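Long-range contacts in lysosome-associated membrane glycoprotein 1 (Mus musculus, PDB 5GV0), which is a heavily glycosylated protein of the lysosomal membrane whose luminal domains probably take part in its assembly, and probably helps to line and protect that membrane: residues K65-E70 with V87-T92; F101-H106 with I127-M132; L23-T28 with L133-F138; I27-K32 with M91-A96. One frame throughout, in Å; residues are numbered along the deposited sequence.

Two beta sheets face each other in this luminal domain, and the four contacts lie within and between them. Interaction 3 pairs strands 14-30 and 133-138 of the mixed sheet. Interaction 1 pairs strands 67-76 and 81-92 of the antiparallel sheet. Interactions 2 and 4 cross from one sheet to the other. The centres of the four contacts lie about 10 to 15 Å from one another. Along the chain, interactions 1 and 2 are both nested inside the long loop closed by interaction 3. Interaction 4 shares Ile27 and Thr28 with interaction 3, and Met91 and Thr92 with interaction 1. Leucines of interactions 1 and 3 touch, so these two meet in the apolar interior between the sheets.

Interaction 1. Residues K65-E70 with V87-T92; sequences KNRALE and VRLNMT. With NAG (2-acetamido-2-deoxy-beta-D-glucopyranose), chain E; SO4 (sulfate ion), chain B.
The guanidinium of Arg88 has the carboxylate of Glu70 and a sulfate ion at its edge, near its plane. Over one face lies N2 of the N-acetylglucosamine on Asn90. Arg88 NH2 and Arg88 NE both donate to Glu70 OE1, at 2.7 and 2.8 Å. They reach it from the same face of the carboxylate; the two planes are 32° apart. Glu70 CG is anti to the backbone N (chi1 -176°), laying the extended chain alongside Arg88. Arg88 NH1 gives a straight bond to O4 of the sulfate ion (2.7 Å), probably from the crystallisation liquor. The sugar is joined to Asn90 ND2, and its acetyl O7 rests 3.5 Å from Ala68 CB. The salt bridge and the glycan share the face of Glu70, Ala68, Arg88 and Asn90. On the Arg67 and Leu69 face, Leu89 CD1 meets Arg67 CG at 3.6 Å, and Leu69 CD1 meets Val87 CG1 at 3.8 Å. Two antiparallel hydrogen-bonded pairs, Ala68 with Asn90 and Glu70 with Arg88, hold the backbones, and Thr92 N donates to Asn66 O. This beta hairpin joins strands 67-76 and 81-92. Strand 57-64 flanks the first and strand 100-105 the second. Leu25 of strand 14-30 packs on Arg67, Leu69 and Leu89.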
# COMPACT_ATOMS: atom_id res chain seq x y z
N LYS A 65 5.95 0.70 16.23
CA LYS A 65 7.11 0.15 16.93
C LYS A 65 7.53 -1.23 16.40
O LYS A 65 8.72 -1.55 16.40
CB LYS A 65 6.82 0.06 18.43
CG LYS A 65 8.02 -0.28 19.28
CD LYS A 65 7.68 -0.25 20.76
CE LYS A 65 6.69 -1.34 21.13
NZ LYS A 65 7.27 -2.70 20.93
N ASN A 66 6.57 -2.02 15.95
CA ASN A 66 6.85 -3.41 15.58
C ASN A 66 6.77 -3.70 14.08
O ASN A 66 6.97 -4.84 13.66
CB ASN A 66 5.88 -4.34 16.31
CG ASN A 66 6.23 -4.52 17.77
OD1 ASN A 66 5.46 -4.15 18.65
ND2 ASN A 66 7.40 -5.10 18.03
N ARG A 67 6.51 -2.68 13.28
CA ARG A 67 6.19 -2.92 11.88
C ARG A 67 6.38 -1.68 11.02
O ARG A 67 6.01 -0.58 11.43
CB ARG A 67 4.74 -3.41 11.77
CG ARG A 67 4.29 -3.80 10.37
CD ARG A 67 2.86 -3.36 10.15
NE ARG A 67 2.79 -1.94 9.83
CZ ARG A 67 1.86 -1.10 10.27
NH1 ARG A 67 0.88 -1.53 11.06
NH2 ARG A 67 1.90 0.17 9.90
N ALA A 68 6.95 -1.86 9.84
CA ALA A 68 7.01 -0.79 8.86
C ALA A 68 6.60 -1.33 7.50
O ALA A 68 7.16 -2.31 7.02
CB ALA A 68 8.42 -0.19 8.80
N LEU A 69 5.60 -0.68 6.91
CA LEU A 69 5.11 -1.04 5.59
C LEU A 69 5.37 0.08 4.62
O LEU A 69 4.94 1.21 4.86
CB LEU A 69 3.61 -1.33 5.63
CG LEU A 69 2.94 -1.51 4.26
CD1 LEU A 69 3.37 -2.82 3.62
CD2 LEU A 69 1.41 -1.45 4.39
N GLU A 70 6.05 -0.21 3.51
CA GLU A 70 6.24 0.81 2.48
C GLU A 70 5.60 0.38 1.18
O GLU A 70 5.82 -0.74 0.69
CB GLU A 70 7.72 1.12 2.25
CG GLU A 70 7.92 2.27 1.24
CD GLU A 70 9.37 2.67 1.09
OE1 GLU A 70 10.14 1.89 0.50
OE2 GLU A 70 9.74 3.76 1.58
N VAL A 87 5.97 -3.52 -2.64
CA VAL A 87 5.68 -3.54 -1.22
C VAL A 87 6.92 -3.99 -0.45
O VAL A 87 7.57 -4.96 -0.85
CB VAL A 87 4.49 -4.48 -0.89
CG1 VAL A 87 4.45 -4.84 0.60
CG2 VAL A 87 3.18 -3.86 -1.35
N ARG A 88 7.24 -3.28 0.62
CA ARG A 88 8.30 -3.68 1.55
C ARG A 88 7.71 -3.74 2.94
O ARG A 88 7.05 -2.79 3.37
CB ARG A 88 9.48 -2.70 1.54
CG ARG A 88 10.17 -2.51 0.22
CD ARG A 88 11.58 -1.94 0.42
NE ARG A 88 11.59 -0.52 0.77
CZ ARG A 88 12.67 0.12 1.23
NH1 ARG A 88 13.80 -0.54 1.41
NH2 ARG A 88 12.60 1.41 1.51
N LEU A 89 7.97 -4.83 3.66
CA LEU A 89 7.50 -4.95 5.03
C LEU A 89 8.63 -5.37 5.96
O LEU A 89 9.29 -6.38 5.72
CB LEU A 89 6.36 -5.97 5.11
CG LEU A 89 5.85 -6.29 6.51
CD1 LEU A 89 5.09 -5.11 7.10
CD2 LEU A 89 4.97 -7.53 6.48
N ASN A 90 8.86 -4.58 7.00
CA ASN A 90 9.71 -5.00 8.12
C ASN A 90 8.80 -5.31 9.29
O ASN A 90 7.90 -4.52 9.60
CB ASN A 90 10.70 -3.91 8.53
CG ASN A 90 11.81 -3.70 7.53
OD1 ASN A 90 12.01 -4.49 6.61
ND2 ASN A 90 12.56 -2.61 7.72
N MET A 91 9.01 -6.43 9.96
CA MET A 91 8.13 -6.74 11.07
C MET A 91 8.83 -7.51 12.18
O MET A 91 9.74 -8.29 11.92
CB MET A 91 6.93 -7.53 10.56
CG MET A 91 5.78 -7.60 11.53
SD MET A 91 4.29 -8.15 10.69
CE MET A 91 3.04 -7.50 11.79
N THR A 92 8.40 -7.28 13.41
CA THR A 92 8.82 -8.11 14.52
C THR A 92 7.59 -8.82 15.11
O THR A 92 6.64 -8.17 15.54
CB THR A 92 9.53 -7.30 15.61
OG1 THR A 92 10.77 -6.80 15.10
CG2 THR A 92 9.81 -8.17 16.83
C1 NAG E . 13.66 -2.25 6.87
C2 NAG E . 13.38 -0.90 6.22
C3 NAG E . 14.58 -0.46 5.37
C4 NAG E . 15.86 -0.51 6.19
C5 NAG E . 16.02 -1.89 6.83
C6 NAG E . 17.21 -1.98 7.74
C7 NAG E . 11.08 -0.23 5.65
C8 NAG E . 9.93 -0.44 4.72
N2 NAG E . 12.18 -0.96 5.41
O3 NAG E . 14.36 0.86 4.91
O4 NAG E . 16.98 -0.25 5.36
O5 NAG E . 14.86 -2.18 7.63
O6 NAG E . 17.02 -1.22 8.93
O7 NAG E . 11.03 0.57 6.58
S SO4 B . 16.33 2.33 2.31
O1 SO4 B . 15.28 3.28 1.94
O2 SO4 B . 17.33 2.30 1.25
O3 SO4 B . 16.95 2.75 3.56
O4 SO4 B . 15.75 1.00 2.48

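Interaction 2. Residues F101-H106 with I127-M132; sequences FSISNH and IFVSKM. With NAG (2-acetamido-2-deoxy-beta-D-glucopyranose), chain D.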
# COMPACT_ATOMS: atom_id res chain seq x y z
N PHE A 101 11.97 -9.98 10.69
CA PHE A 101 12.12 -10.38 9.30
C PHE A 101 11.66 -9.28 8.35
O PHE A 101 11.06 -8.29 8.77
CB PHE A 101 11.32 -11.65 9.03
CG PHE A 101 9.86 -11.49 9.29
CD1 PHE A 101 9.34 -11.74 10.55
CD2 PHE A 101 9.00 -11.06 8.29
CE1 PHE A 101 8.00 -11.59 10.81
CE2 PHE A 101 7.65 -10.90 8.55
CZ PHE A 101 7.15 -11.16 9.81
N SER A 102 11.94 -9.48 7.07
CA SER A 102 11.45 -8.60 6.01
C SER A 102 10.85 -9.44 4.89
O SER A 102 11.30 -10.54 4.64
CB SER A 102 12.56 -7.71 5.46
OG SER A 102 12.98 -6.75 6.42
N ILE A 103 9.81 -8.90 4.25
CA ILE A 103 9.23 -9.49 3.05
C ILE A 103 9.05 -8.38 2.04
O ILE A 103 8.58 -7.29 2.39
CB ILE A 103 7.87 -10.16 3.32
CG1 ILE A 103 8.01 -11.27 4.37
CG2 ILE A 103 7.29 -10.71 2.01
CD1 ILE A 103 6.67 -11.75 4.94
N SER A 104 9.45 -8.61 0.80
CA SER A 104 9.25 -7.61 -0.23
C SER A 104 8.80 -8.22 -1.55
O SER A 104 8.90 -9.43 -1.77
CB SER A 104 10.54 -6.83 -0.47
OG SER A 104 11.57 -7.68 -0.94
N ASN A 105 8.27 -7.37 -2.42
CA ASN A 105 8.04 -7.74 -3.81
C ASN A 105 7.94 -6.46 -4.61
O ASN A 105 7.04 -5.65 -4.37
CB ASN A 105 6.77 -8.58 -3.97
CG ASN A 105 6.63 -9.18 -5.36
OD1 ASN A 105 7.14 -8.64 -6.34
ND2 ASN A 105 5.96 -10.33 -5.45
N HIS A 106 8.88 -6.26 -5.52
CA HIS A 106 8.92 -5.03 -6.32
C HIS A 106 8.54 -5.30 -7.76
O HIS A 106 8.93 -4.57 -8.67
CB HIS A 106 10.30 -4.39 -6.24
CG HIS A 106 10.69 -3.98 -4.86
ND1 HIS A 106 10.25 -2.81 -4.28
CD2 HIS A 106 11.44 -4.60 -3.92
CE1 HIS A 106 10.73 -2.72 -3.05
NE2 HIS A 106 11.46 -3.80 -2.81
N ILE A 127 -3.78 -8.56 -2.58
CA ILE A 127 -2.61 -8.45 -3.43
C ILE A 127 -1.51 -9.38 -2.95
O ILE A 127 -1.00 -9.23 -1.84
CB ILE A 127 -2.07 -7.02 -3.49
CG1 ILE A 127 -3.15 -6.06 -4.00
CG2 ILE A 127 -0.84 -6.96 -4.38
CD1 ILE A 127 -2.74 -4.60 -3.94
N PHE A 128 -1.16 -10.36 -3.78
CA PHE A 128 -0.09 -11.30 -3.47
C PHE A 128 1.24 -10.56 -3.38
O PHE A 128 1.63 -9.87 -4.31
CB PHE A 128 -0.05 -12.39 -4.55
CG PHE A 128 1.00 -13.46 -4.33
CD1 PHE A 128 2.33 -13.24 -4.66
CD2 PHE A 128 0.63 -14.72 -3.87
CE1 PHE A 128 3.28 -14.24 -4.49
CE2 PHE A 128 1.57 -15.72 -3.70
CZ PHE A 128 2.89 -15.48 -4.01
N VAL A 129 1.92 -10.70 -2.25
CA VAL A 129 3.27 -10.15 -2.11
C VAL A 129 4.28 -11.30 -2.08
O VAL A 129 5.24 -11.31 -2.84
CB VAL A 129 3.40 -9.27 -0.85
CG1 VAL A 129 4.82 -8.76 -0.70
CG2 VAL A 129 2.42 -8.09 -0.92
N SER A 130 4.03 -12.28 -1.20
CA SER A 130 4.77 -13.55 -1.23
C SER A 130 3.80 -14.67 -0.92
O SER A 130 2.63 -14.41 -0.63
CB SER A 130 5.91 -13.55 -0.22
OG SER A 130 5.42 -13.74 1.10
N LYS A 131 4.29 -15.91 -0.97
CA LYS A 131 3.48 -17.07 -0.60
C LYS A 131 2.85 -16.89 0.76
O LYS A 131 1.75 -17.38 1.01
CB LYS A 131 4.32 -18.35 -0.59
CG LYS A 131 4.69 -18.86 -1.95
CD LYS A 131 5.35 -20.21 -1.83
CE LYS A 131 5.90 -20.67 -3.16
NZ LYS A 131 6.56 -22.00 -3.01
N MET A 132 3.56 -16.19 1.64
CA MET A 132 3.17 -16.06 3.03
C MET A 132 2.54 -14.71 3.38
O MET A 132 2.08 -14.52 4.49
CB MET A 132 4.39 -16.28 3.93
CG MET A 132 5.00 -17.67 3.80
SD MET A 132 3.86 -18.95 4.37
CE MET A 132 3.57 -19.85 2.85
C1 NAG D . 5.77 -10.95 -6.74
C2 NAG D . 6.04 -12.45 -6.84
C3 NAG D . 5.89 -12.90 -8.29
C4 NAG D . 4.53 -12.49 -8.83
C5 NAG D . 4.30 -11.00 -8.61
C6 NAG D . 2.91 -10.55 -9.01
C7 NAG D . 7.56 -13.54 -5.24
C8 NAG D . 8.99 -13.83 -4.89
N2 NAG D . 7.36 -12.81 -6.34
O3 NAG D . 6.06 -14.31 -8.38
O4 NAG D . 4.49 -12.75 -10.23
O5 NAG D . 4.46 -10.68 -7.22
O6 NAG D . 1.91 -11.37 -8.42
O7 NAG D . 6.64 -13.94 -4.53
O HOH W 1 8.00 -11.92 -2.32
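Asn105 and Val129 form the tight part of this contact. Asn105 ND2 gives its N-H to Val129 O at 2.9 Å, with an N-H...O angle of 164°. Asn105 CG lies anti to the backbone N (chi1 -170°), which places the amide at that oxygen. The acceptor lies in the amide plane of Asn105. The same nitrogen is covalently bound to C1 of an N-acetylglucosamine. The amide at the root of the glycan is therefore tied to segment 127-132. Asn105 OD1 accepts from the backbone N of Ser107, which further fixes the rotation of the amide. Alongside, Val129 CG1 packs against Asn105 CB at 3.8 Å. Ile103 CG2 reaches Ser130 OG at 3.7 Å, and beyond this Ile103 also touches Ile27 and Leu133.

The chain turns a corner at Val129. Val129 and Ser130 both face Leu133, which makes a classic beta bulge. Ser130 OG accepts from the backbone N of Met132 (3.1 Å), closing an ST turn. This corner meets strand 100-105 of the other sheet, consistent with the beta-prism fold described for LAMP domains.

The rest is looser. No backbone-to-backbone hydrogen bond joins the two segments; a water bridges them, donating to Ser104 O at 2.7 Å and to Val129 O at 2.9 Å. Val129 O thus takes bonds from both the water and the amide. Phe128 lies on the surface and barely touches segment 101-106. Its ring edge meets the acetyl O7 of the sugar, 3.4 Å from Phe128 CE1. Ser130 O sits over one face, offset toward the rim.

Interaction 3. Residues L23-T28 with L133-F138; sequences LQLNIT and LSLNVF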
# COMPACT_ATOMS: atom_id res chain seq x y z
N LEU A 23 -6.30 -0.70 4.85
CA LEU A 23 -5.31 -1.73 4.51
C LEU A 23 -5.11 -2.73 5.63
O LEU A 23 -5.23 -2.40 6.81
CB LEU A 23 -3.97 -1.08 4.18
CG LEU A 23 -3.93 -0.01 3.09
CD1 LEU A 23 -2.54 0.58 3.05
CD2 LEU A 23 -4.30 -0.58 1.74
N GLN A 24 -4.77 -3.95 5.24
CA GLN A 24 -4.60 -5.05 6.19
C GLN A 24 -3.52 -5.98 5.68
O GLN A 24 -3.52 -6.36 4.51
CB GLN A 24 -5.92 -5.78 6.35
CG GLN A 24 -5.87 -7.06 7.15
CD GLN A 24 -7.23 -7.72 7.16
OE1 GLN A 24 -7.56 -8.51 6.27
NE2 GLN A 24 -8.05 -7.36 8.14
N LEU A 25 -2.58 -6.34 6.55
CA LEU A 25 -1.58 -7.35 6.21
C LEU A 25 -2.07 -8.71 6.64
O LEU A 25 -2.48 -8.90 7.78
CB LEU A 25 -0.24 -7.03 6.88
CG LEU A 25 0.35 -5.67 6.54
CD1 LEU A 25 1.42 -5.32 7.56
CD2 LEU A 25 0.93 -5.68 5.14
N ASN A 26 -2.04 -9.67 5.73
CA ASN A 26 -2.39 -11.05 6.05
C ASN A 26 -1.12 -11.87 5.97
O ASN A 26 -0.56 -12.06 4.89
CB ASN A 26 -3.47 -11.57 5.08
CG ASN A 26 -3.92 -12.99 5.39
OD1 ASN A 26 -3.12 -13.86 5.71
ND2 ASN A 26 -5.23 -13.22 5.26
N ILE A 27 -0.63 -12.33 7.12
CA ILE A 27 0.66 -13.00 7.17
C ILE A 27 0.56 -14.40 7.77
O ILE A 27 -0.03 -14.62 8.83
CB ILE A 27 1.71 -12.16 7.94
CG1 ILE A 27 3.07 -12.85 7.89
CG2 ILE A 27 1.26 -11.88 9.37
CD1 ILE A 27 4.22 -11.91 8.10
N THR A 28 1.14 -15.36 7.05
CA THR A 28 1.24 -16.73 7.51
C THR A 28 2.68 -16.98 7.93
O THR A 28 3.60 -16.70 7.16
CB THR A 28 0.81 -17.72 6.43
OG1 THR A 28 -0.55 -17.46 6.06
CG2 THR A 28 0.93 -19.15 6.91
N LEU A 133 2.50 -13.78 2.43
CA LEU A 133 2.01 -12.44 2.74
C LEU A 133 1.13 -11.86 1.64
O LEU A 133 1.55 -11.80 0.49
CB LEU A 133 3.18 -11.48 2.99
CG LEU A 133 2.81 -10.00 3.17
CD1 LEU A 133 2.09 -9.77 4.49
CD2 LEU A 133 4.07 -9.14 3.09
N SER A 134 -0.07 -11.43 2.00
CA SER A 134 -0.85 -10.62 1.07
C SER A 134 -1.14 -9.26 1.70
O SER A 134 -1.24 -9.13 2.93
CB SER A 134 -2.15 -11.32 0.67
OG SER A 134 -2.99 -11.54 1.78
N LEU A 135 -1.23 -8.25 0.85
CA LEU A 135 -1.69 -6.93 1.26
C LEU A 135 -3.14 -6.82 0.85
O LEU A 135 -3.45 -6.78 -0.34
CB LEU A 135 -0.85 -5.83 0.61
CG LEU A 135 -1.34 -4.40 0.84
CD1 LEU A 135 -1.21 -4.00 2.31
CD2 LEU A 135 -0.58 -3.43 -0.05
N ASN A 136 -4.02 -6.79 1.84
CA ASN A 136 -5.45 -6.68 1.58
C ASN A 136 -5.85 -5.22 1.54
O ASN A 136 -5.79 -4.50 2.53
CB ASN A 136 -6.23 -7.46 2.64
CG ASN A 136 -5.89 -8.94 2.61
OD1 ASN A 136 -5.32 -9.43 1.63
ND2 ASN A 136 -6.26 -9.66 3.66
N VAL A 137 -6.21 -4.79 0.33
CA VAL A 137 -6.68 -3.44 0.09
C VAL A 137 -8.19 -3.51 0.19
O VAL A 137 -8.88 -3.88 -0.76
CB VAL A 137 -6.24 -2.92 -1.29
CG1 VAL A 137 -6.69 -1.48 -1.46
CG2 VAL A 137 -4.73 -3.02 -1.43
N PHE A 138 -8.69 -3.19 1.37
CA PHE A 138 -10.09 -3.40 1.70
C PHE A 138 -10.94 -2.38 0.96
O PHE A 138 -11.99 -2.73 0.40
CB PHE A 138 -10.29 -3.31 3.21
CG PHE A 138 -11.68 -3.63 3.65
CD1 PHE A 138 -12.08 -4.94 3.82
CD2 PHE A 138 -12.59 -2.61 3.90
CE1 PHE A 138 -13.37 -5.24 4.22
CE2 PHE A 138 -13.87 -2.90 4.30
CZ PHE A 138 -14.26 -4.21 4.46
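Gln24 and Asn136 meet through backbone and side chain alike. Asn136 ND2 donates to Gln24 OE1 at 3.1 Å. The bond is nearly straight (171°) and uses a lone pair of the oxygen in its carbonyl plane. The two amide planes are 66° apart. Between the backbones, Gln24 N donates to Asn136 O and Asn136 N to Gln24 O. Gln24-Asn136 and Asn26-Ser134 are the hydrogen-bonded pairs of two antiparallel strands. Asn26 N donates to Ser134 O and Ser134 N to Asn26 O, both at 3.0 Å, and Ser134 OG lies 3.3 Å from Asn26 CB.

Apolar groups fill the face of Leu23, Leu25 and Ile27. Leu25 CD2 meets Leu135 CD1 at 3.9 Å. Leu23 CD2 lies beside Val137 CG2 at 4.0 Å, both side chains pointing the same way. Leu133 CG is anti to its own N (chi1 173°), which carries Leu133 CD1 across to 4.2 Å from Ile27 CB.

A second shell sets the amides. Asn136 OD1 is hydrogen-bonded to Ser134 OG and to His126 ND1, and Gln24 NE2 to Asn42 OD1. Both amides of the Gln24-Asn136 pair are thus held by a further hydrogen bond.

Within the mixed sheet, strand 36-42 flanks segment 23-28 on its other edge, while strand 125-128 pairs with strand 133-138. The face of Leu23, Leu25 and Ile27 packs on strands 67-76 and 100-105 of the second sheet.

Interaction 4. Residues I27-K32 with M91-A96; sequences ITYLKK and MTLPDA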
# COMPACT_ATOMS: atom_id res chain seq x y z
N ILE A 27 -0.63 -12.33 7.12
CA ILE A 27 0.66 -13.00 7.17
C ILE A 27 0.56 -14.40 7.77
O ILE A 27 -0.03 -14.62 8.83
CB ILE A 27 1.71 -12.16 7.94
CG1 ILE A 27 3.07 -12.85 7.89
CG2 ILE A 27 1.26 -11.88 9.37
CD1 ILE A 27 4.22 -11.91 8.10
N THR A 28 1.14 -15.36 7.05
CA THR A 28 1.24 -16.73 7.51
C THR A 28 2.68 -16.98 7.93
O THR A 28 3.60 -16.70 7.16
CB THR A 28 0.81 -17.72 6.43
OG1 THR A 28 -0.55 -17.46 6.06
CG2 THR A 28 0.93 -19.15 6.91
N TYR A 29 2.89 -17.49 9.14
CA TYR A 29 4.25 -17.70 9.62
C TYR A 29 4.36 -18.84 10.62
O TYR A 29 3.37 -19.32 11.16
CB TYR A 29 4.80 -16.41 10.23
CG TYR A 29 4.14 -15.95 11.52
CD1 TYR A 29 2.95 -15.22 11.50
CD2 TYR A 29 4.72 -16.22 12.75
CE1 TYR A 29 2.36 -14.79 12.67
CE2 TYR A 29 4.13 -15.79 13.93
CZ TYR A 29 2.95 -15.07 13.88
OH TYR A 29 2.36 -14.64 15.04
N LEU A 30 5.60 -19.27 10.85
CA LEU A 30 5.91 -20.33 11.80
C LEU A 30 6.16 -19.76 13.19
O LEU A 30 7.01 -18.89 13.36
CB LEU A 30 7.15 -21.11 11.34
CG LEU A 30 6.97 -22.09 10.19
CD1 LEU A 30 8.32 -22.64 9.74
CD2 LEU A 30 6.05 -23.22 10.61
N LYS A 31 5.41 -20.25 14.17
CA LYS A 31 5.60 -19.84 15.56
C LYS A 31 6.77 -20.58 16.19
O LYS A 31 7.32 -21.50 15.59
CB LYS A 31 4.32 -20.08 16.37
CG LYS A 31 3.10 -19.36 15.83
CD LYS A 31 1.95 -19.37 16.83
CE LYS A 31 1.51 -20.79 17.16
NZ LYS A 31 0.51 -20.79 18.26
N LYS A 32 7.16 -20.16 17.39
CA LYS A 32 8.26 -20.80 18.10
C LYS A 32 7.98 -22.27 18.37
O LYS A 32 8.90 -23.10 18.36
CB LYS A 32 8.54 -20.09 19.43
CG LYS A 32 9.00 -18.66 19.30
CD LYS A 32 9.49 -18.13 20.63
CE LYS A 32 9.71 -16.64 20.58
NZ LYS A 32 10.34 -16.22 19.30
N MET A 91 9.01 -6.43 9.96
CA MET A 91 8.13 -6.74 11.07
C MET A 91 8.83 -7.51 12.18
O MET A 91 9.74 -8.29 11.92
CB MET A 91 6.93 -7.53 10.56
CG MET A 91 5.78 -7.60 11.53
SD MET A 91 4.29 -8.15 10.69
CE MET A 91 3.04 -7.50 11.79
N THR A 92 8.40 -7.28 13.41
CA THR A 92 8.82 -8.11 14.52
C THR A 92 7.59 -8.82 15.11
O THR A 92 6.64 -8.17 15.54
CB THR A 92 9.53 -7.30 15.61
OG1 THR A 92 10.77 -6.80 15.10
CG2 THR A 92 9.81 -8.17 16.83
N LEU A 93 7.63 -10.15 15.09
CA LEU A 93 6.57 -10.96 15.67
C LEU A 93 7.15 -11.75 16.84
O LEU A 93 7.86 -12.73 16.62
CB LEU A 93 5.97 -11.92 14.63
CG LEU A 93 5.21 -11.33 13.44
CD1 LEU A 93 4.96 -12.40 12.40
CD2 LEU A 93 3.91 -10.72 13.89
N PRO A 94 6.84 -11.33 18.07
CA PRO A 94 7.43 -11.92 19.27
C PRO A 94 7.27 -13.44 19.37
O PRO A 94 8.18 -14.09 19.89
CB PRO A 94 6.67 -11.22 20.41
CG PRO A 94 6.26 -9.92 19.82
CD PRO A 94 5.92 -10.23 18.40
N ASP A 95 6.17 -14.00 18.87
CA ASP A 95 5.93 -15.43 19.02
C ASP A 95 6.38 -16.24 17.80
O ASP A 95 6.11 -17.44 17.72
CB ASP A 95 4.44 -15.70 19.30
CG ASP A 95 3.55 -15.45 18.10
OD1 ASP A 95 3.96 -14.71 17.17
OD2 ASP A 95 2.41 -15.97 18.10
N ALA A 96 7.07 -15.60 16.87
CA ALA A 96 7.55 -16.29 15.68
C ALA A 96 8.89 -16.99 15.90
O ALA A 96 9.69 -16.57 16.74
CB ALA A 96 7.67 -15.31 14.51
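Tyr29 CG and Asp95 CG each lie between the backbone N and the carbonyl carbon of their residue, the crowded position (chi1 68° and 71°). These torsions bring the tyrosine hydroxyl and the carboxylate together. Tyr29 OH donates to Asp95 OD1 at 2.7 Å and meets its syn lone pair. The carboxylate oxygen stands at the edge of the ring, with the two planes 62° apart.

The Leu93 side chain runs toward Tyr29 from the opposite direction. Leu93 CD1 lies almost straight above the centre of one ring face, 3.4 Å from the Tyr29 centroid, a close CH-pi contact. Ala96 CB approaches the ring obliquely, 3.6 Å from Tyr29 CD2. Ile27 CD1 borders the same leucine.

Leu93 to Ala96 form a type I beta turn, closed by Ala96 N to Leu93 O. This turn follows strand 81-92 of one sheet and fits against the end of strand 14-30 in the other. Lys32 N donates a hydrogen bond to Asp95 O at 2.9 Å. The Lys32 side chain bends at its last torsion, and Lys32 NZ donates to Ala96 O at 2.7 Å. The backbone of the turn is thus held by a main-chain and a side-chain donor of one residue.

Arg39 completes the polar group, with a salt bridge to Asp95 OD2 and a hydrogen bond from its NE to Tyr29 OH. The tyrosine oxygen both gives and receives a bond, and each carboxylate oxygen has a partner. Such a setting would probably favour the ionised aspartate and polarise the hydroxyl toward it.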